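Local coordinates for protein type III Pentaketide Synthase (Neurospora crassa, PDB 3EUO) that probably condenses acyl starter units with malonyl-derived extenders as a type III polyketide synthase, an acyltransferase of the chalcone/stilbene synthase family that makes pentaketides, at residues E186-D189 against T194-G197; V361-G366 against V371-L376. All coordinates share one frame; numbering follows the deposited sequence.

Contact 1: E186-D189 against T194-G197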
loop_
_atom_site.group_PDB
_atom_site.type_symbol
_atom_site.label_atom_id
_atom_site.label_comp_id
_atom_site.label_asym_id
_atom_site.label_seq_id
_atom_site.Cartn_x
_atom_site.Cartn_y
_atom_site.Cartn_z
ATOM N N GLU A 186 17.988 -21.552 -2.502
ATOM C CA GLU A 186 17.400 -22.512 -3.431
ATOM C C GLU A 186 17.518 -22.024 -4.870
ATOM O O GLU A 186 17.862 -22.792 -5.770
ATOM C CB GLU A 186 15.938 -22.783 -3.085
ATOM C CG GLU A 186 15.282 -23.705 -4.096
ATOM C CD GLU A 186 13.990 -24.311 -3.619
ATOM O OE1 GLU A 186 12.986 -24.178 -4.350
ATOM O OE2 GLU A 186 13.973 -24.930 -2.533
ATOM N N SER A 187 17.217 -20.749 -5.096
ATOM C CA SER A 187 17.355 -20.171 -6.433
ATOM C C SER A 187 18.810 -20.136 -6.904
ATOM O O SER A 187 19.091 -20.428 -8.065
ATOM C CB SER A 187 16.743 -18.772 -6.490
ATOM O OG SER A 187 15.336 -18.844 -6.388
ATOM N N ILE A 188 19.733 -19.781 -6.007
ATOM C CA ILE A 188 21.161 -19.777 -6.359
ATOM C C ILE A 188 21.582 -21.159 -6.853
ATOM O O ILE A 188 22.170 -21.304 -7.938
ATOM C CB ILE A 188 22.068 -19.338 -5.176
ATOM C CG1 ILE A 188 21.767 -17.893 -4.782
ATOM C CG2 ILE A 188 23.568 -19.480 -5.546
ATOM C CD1 ILE A 188 22.196 -17.539 -3.371
ATOM N N ASP A 189 21.263 -22.174 -6.060
ATOM C CA ASP A 189 21.607 -23.547 -6.392
ATOM C C ASP A 189 20.937 -23.993 -7.702
ATOM O O ASP A 189 21.617 -24.424 -8.634
ATOM C CB ASP A 189 21.204 -24.467 -5.238
ATOM C CG ASP A 189 21.467 -25.927 -5.535
ATOM O OD1 ASP A 189 22.639 -26.344 -5.436
ATOM O OD2 ASP A 189 20.496 -26.653 -5.870
ATOM N N THR A 194 23.971 -15.755 -9.745
ATOM C CA THR A 194 24.656 -15.103 -8.642
ATOM C C THR A 194 23.704 -14.080 -8.030
ATOM O O THR A 194 23.638 -12.926 -8.465
ATOM C CB THR A 194 25.976 -14.460 -9.100
ATOM O OG1 THR A 194 25.702 -13.466 -10.091
ATOM C CG2 THR A 194 26.868 -15.500 -9.724
ATOM N N ARG A 195 22.946 -14.539 -7.042
ATOM C CA ARG A 195 21.954 -13.730 -6.350
ATOM C C ARG A 195 22.552 -13.242 -5.042
ATOM O O ARG A 195 22.763 -14.030 -4.122
ATOM C CB ARG A 195 20.705 -14.569 -6.066
ATOM C CG ARG A 195 20.123 -15.220 -7.306
ATOM C CD ARG A 195 18.941 -16.110 -6.961
ATOM N NE ARG A 195 17.854 -15.350 -6.347
ATOM C CZ ARG A 195 16.934 -14.662 -7.025
ATOM N NH1 ARG A 195 16.943 -14.644 -8.356
ATOM N NH2 ARG A 195 15.986 -14.006 -6.367
ATOM N N ILE A 196 22.815 -11.940 -4.957
ATOM C CA ILE A 196 23.579 -11.393 -3.827
ATOM C C ILE A 196 22.740 -10.865 -2.659
ATOM O O ILE A 196 23.299 -10.389 -1.668
ATOM C CB ILE A 196 24.589 -10.309 -4.288
ATOM C CG1 ILE A 196 23.864 -9.006 -4.667
ATOM C CG2 ILE A 196 25.448 -10.829 -5.450
ATOM C CD1 ILE A 196 24.783 -7.789 -4.700
ATOM N N GLY A 197 21.415 -10.957 -2.768
ATOM C CA GLY A 197 20.504 -10.474 -1.726
ATOM C C GLY A 197 20.837 -10.969 -0.327
ATOM O O GLY A 197 20.809 -10.194 0.631
#
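Arg195 lays its aliphatic stem across Ser187 and Ile188, neighbours on helix 181-191, and so illustrates how a long charged residue can pack as a hydrocarbon while its head works elsewhere. Its CB comes first, meeting CG1 of Ile188 at 3.7 Å, and the next carbon, CG, lies over the same Ile188 CG1 at 4.0 Å. From there the stem passes to Ser187, whose CB is 3.5 Å from Arg195 CD and almost as near to NE. A bend at chi3 (61°) turns the head out of the line of the stem and brings one guanidinium face over Ser187 OG. No hydrogen bond joins the two segments. That hydroxyl is bonded instead to Lys251, and the guanidinium forms salt bridges with Glu184 through NE and with Glu193 through NH1; two carboxylates on different nitrogens would be expected to fix its rotation. Ile188 also extends its CD1 to the backbone carbonyl of Arg195, 3.6 Å from O, a plain van der Waals contact of a methyl with a carbonyl oxygen. The contact therefore folds the chain leaving helix 181-191 back against that helix, just ahead of helix 197-200. Helix 34-42 packs on Ile188 through Met36 and Val39, while strand 249-254 borders the arginine through Lys251 and, by a weak bond to NH2, the carbonyl of Val252.

Contact 2: V361-G366 against V371-L376; sequences VGCAFG and VEMCML
Gly362 and Cys374 face each other as a hydrogen-bonded antiparallel pair, with Gly362 N reaching Cys374 O at 2.8 Å and Cys374 N returning to Gly362 O. Ala364 and Glu372 repeat the pattern, and the bond from Glu372 N runs nearly straight onto the carbonyl of Ala364, at a C=O...N angle of 167°. Between these pairs, CA of Met373 closes to 3.0 Å from Gly362 O, a CA-H...O contact. The face bearing Val361, Cys363 and Phe365 is apolar: Val371 CG2 meets the edge of the Phe365 ring in its plane, 3.5 Å from CD1, and Met373, extended beyond CG, carries CE to 3.8 Å from Cys363 SG. Val361 divides its branches, CG1 lying 4.2 Å from Met373 SD and CG2 4.0 Å from Met375 CE. With an alanine here both branches would go, and Met373 SD and Met375 CE would probably lose their partner and face a gap. On the other face, Cys374 SG sits 3.8 Å from Gly362 CA, where a side chain on the glycine would clash. Farther out, Leu266 of helix 258-277 covers Cys363 and Phe365, Leu147 of helix 145-162 covers Ala364 and Cys374, and Arg151 forms a salt bridge with Glu372. Backbone bonds thus set the register of this hairpin within the large mixed sheet of the thiolase-like fold, while sulfur and hydrocarbon supply its packing and Arg151 is likely to balance the buried carboxylate.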
loop_
_atom_site.group_PDB
_atom_site.type_symbol
_atom_site.label_atom_id
_atom_site.label_comp_id
_atom_site.label_asym_id
_atom_site.label_seq_id
_atom_site.Cartn_x
_atom_site.Cartn_y
_atom_site.Cartn_z
ATOM N N VAL A 361 20.410 16.186 3.382
ATOM C CA VAL A 361 19.761 15.643 2.205
ATOM C C VAL A 361 19.499 14.162 2.458
ATOM O O VAL A 361 20.430 13.420 2.779
ATOM C CB VAL A 361 20.629 15.841 0.940
ATOM C CG1 VAL A 361 19.970 15.210 -0.268
ATOM C CG2 VAL A 361 20.872 17.329 0.690
ATOM N N GLY A 362 18.239 13.744 2.328
ATOM C CA GLY A 362 17.880 12.335 2.442
ATOM C C GLY A 362 17.739 11.766 1.043
ATOM O O GLY A 362 17.228 12.441 0.157
ATOM N N CYS A 363 18.215 10.541 0.838
ATOM C CA CYS A 363 18.145 9.913 -0.480
ATOM C C CYS A 363 17.996 8.396 -0.368
ATOM O O CYS A 363 18.636 7.759 0.475
ATOM C CB CYS A 363 19.381 10.279 -1.304
ATOM S SG CYS A 363 19.338 9.701 -3.015
ATOM N N ALA A 364 17.140 7.830 -1.220
ATOM C CA ALA A 364 16.893 6.393 -1.262
ATOM C C ALA A 364 16.436 5.992 -2.664
ATOM O O ALA A 364 15.780 6.775 -3.351
ATOM C CB ALA A 364 15.833 5.996 -0.232
ATOM N N PHE A 365 16.803 4.784 -3.085
ATOM C CA PHE A 365 16.324 4.215 -4.348
ATOM C C PHE A 365 15.686 2.874 -4.058
ATOM O O PHE A 365 16.085 2.184 -3.106
ATOM C CB PHE A 365 17.473 3.981 -5.345
ATOM C CG PHE A 365 18.412 5.143 -5.495
ATOM C CD1 PHE A 365 18.166 6.135 -6.442
ATOM C CD2 PHE A 365 19.552 5.239 -4.708
ATOM C CE1 PHE A 365 19.038 7.215 -6.585
ATOM C CE2 PHE A 365 20.431 6.317 -4.838
ATOM C CZ PHE A 365 20.170 7.306 -5.782
ATOM N N GLY A 366 14.726 2.492 -4.896
ATOM C CA GLY A 366 14.112 1.163 -4.833
ATOM C C GLY A 366 13.491 0.768 -6.166
ATOM O O GLY A 366 13.624 1.500 -7.158
ATOM N N VAL A 371 13.401 6.983 -7.329
ATOM C CA VAL A 371 14.354 7.789 -6.577
ATOM C C VAL A 371 13.583 8.731 -5.657
ATOM O O VAL A 371 12.637 9.393 -6.094
ATOM C CB VAL A 371 15.241 8.637 -7.518
ATOM C CG1 VAL A 371 16.265 9.433 -6.708
ATOM C CG2 VAL A 371 15.931 7.762 -8.563
ATOM N N GLU A 372 13.997 8.792 -4.393
ATOM C CA GLU A 372 13.398 9.678 -3.407
ATOM C C GLU A 372 14.490 10.544 -2.791
ATOM O O GLU A 372 15.536 10.032 -2.402
ATOM C CB GLU A 372 12.720 8.874 -2.289
ATOM C CG GLU A 372 11.562 7.979 -2.736
ATOM C CD GLU A 372 10.250 8.728 -3.004
ATOM O OE1 GLU A 372 10.090 9.895 -2.588
ATOM O OE2 GLU A 372 9.359 8.128 -3.628
ATOM N N MET A 373 14.251 11.849 -2.729
ATOM C CA MET A 373 15.121 12.753 -1.971
ATOM C C MET A 373 14.277 13.663 -1.098
ATOM O O MET A 373 13.151 14.005 -1.454
ATOM C CB MET A 373 15.999 13.618 -2.886
ATOM C CG MET A 373 17.271 12.975 -3.371
ATOM S SD MET A 373 18.500 14.158 -4.040
ATOM C CE MET A 373 19.528 12.991 -4.911
ATOM N N CYS A 374 14.834 14.061 0.041
ATOM C CA CYS A 374 14.207 15.068 0.882
ATOM C C CYS A 374 15.259 16.025 1.428
ATOM O O CYS A 374 16.443 15.674 1.537
ATOM C CB CYS A 374 13.416 14.415 2.021
ATOM S SG CYS A 374 14.410 13.528 3.232
ATOM N N MET A 375 14.825 17.240 1.743
ATOM C CA MET A 375 15.682 18.197 2.423
ATOM C C MET A 375 15.160 18.422 3.835
ATOM O O MET A 375 14.006 18.818 4.017
ATOM C CB MET A 375 15.730 19.528 1.667
ATOM C CG MET A 375 16.676 20.561 2.299
ATOM S SD MET A 375 18.439 20.169 2.192
ATOM C CE MET A 375 18.737 20.668 0.497
ATOM N N LEU A 376 16.021 18.172 4.818
ATOM C CA LEU A 376 15.699 18.395 6.220
ATOM C C LEU A 376 16.553 19.518 6.779
ATOM O O LEU A 376 17.710 19.688 6.380
ATOM C CB LEU A 376 15.932 17.129 7.047
ATOM C CG LEU A 376 15.217 15.856 6.589
ATOM C CD1 LEU A 376 15.774 14.636 7.307
ATOM C CD2 LEU A 376 13.719 15.975 6.816
#

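Both contacts are local in sequence, yet they lie in different parts of the protein, with centres 29 Å apart and nearest atoms about 13 Å apart. Contact 2 is wholly buried and the more central, 11 Å from the middle of the chain against 23 Å for contact 1, and joins adjacent strands of the large mixed sheet. Contact 1, mostly buried but with Arg195 partly exposed, unites a helix with the loop that follows it, toward the periphery. The two share no element, and their chemistry follows their places: four backbone hydrogen bonds run across the 361-366/371-376 pair, whereas 186-189 and 194-197 meet by van der Waals packing, the polar ends of Ser187 and Arg195 being satisfied by residues outside both segments.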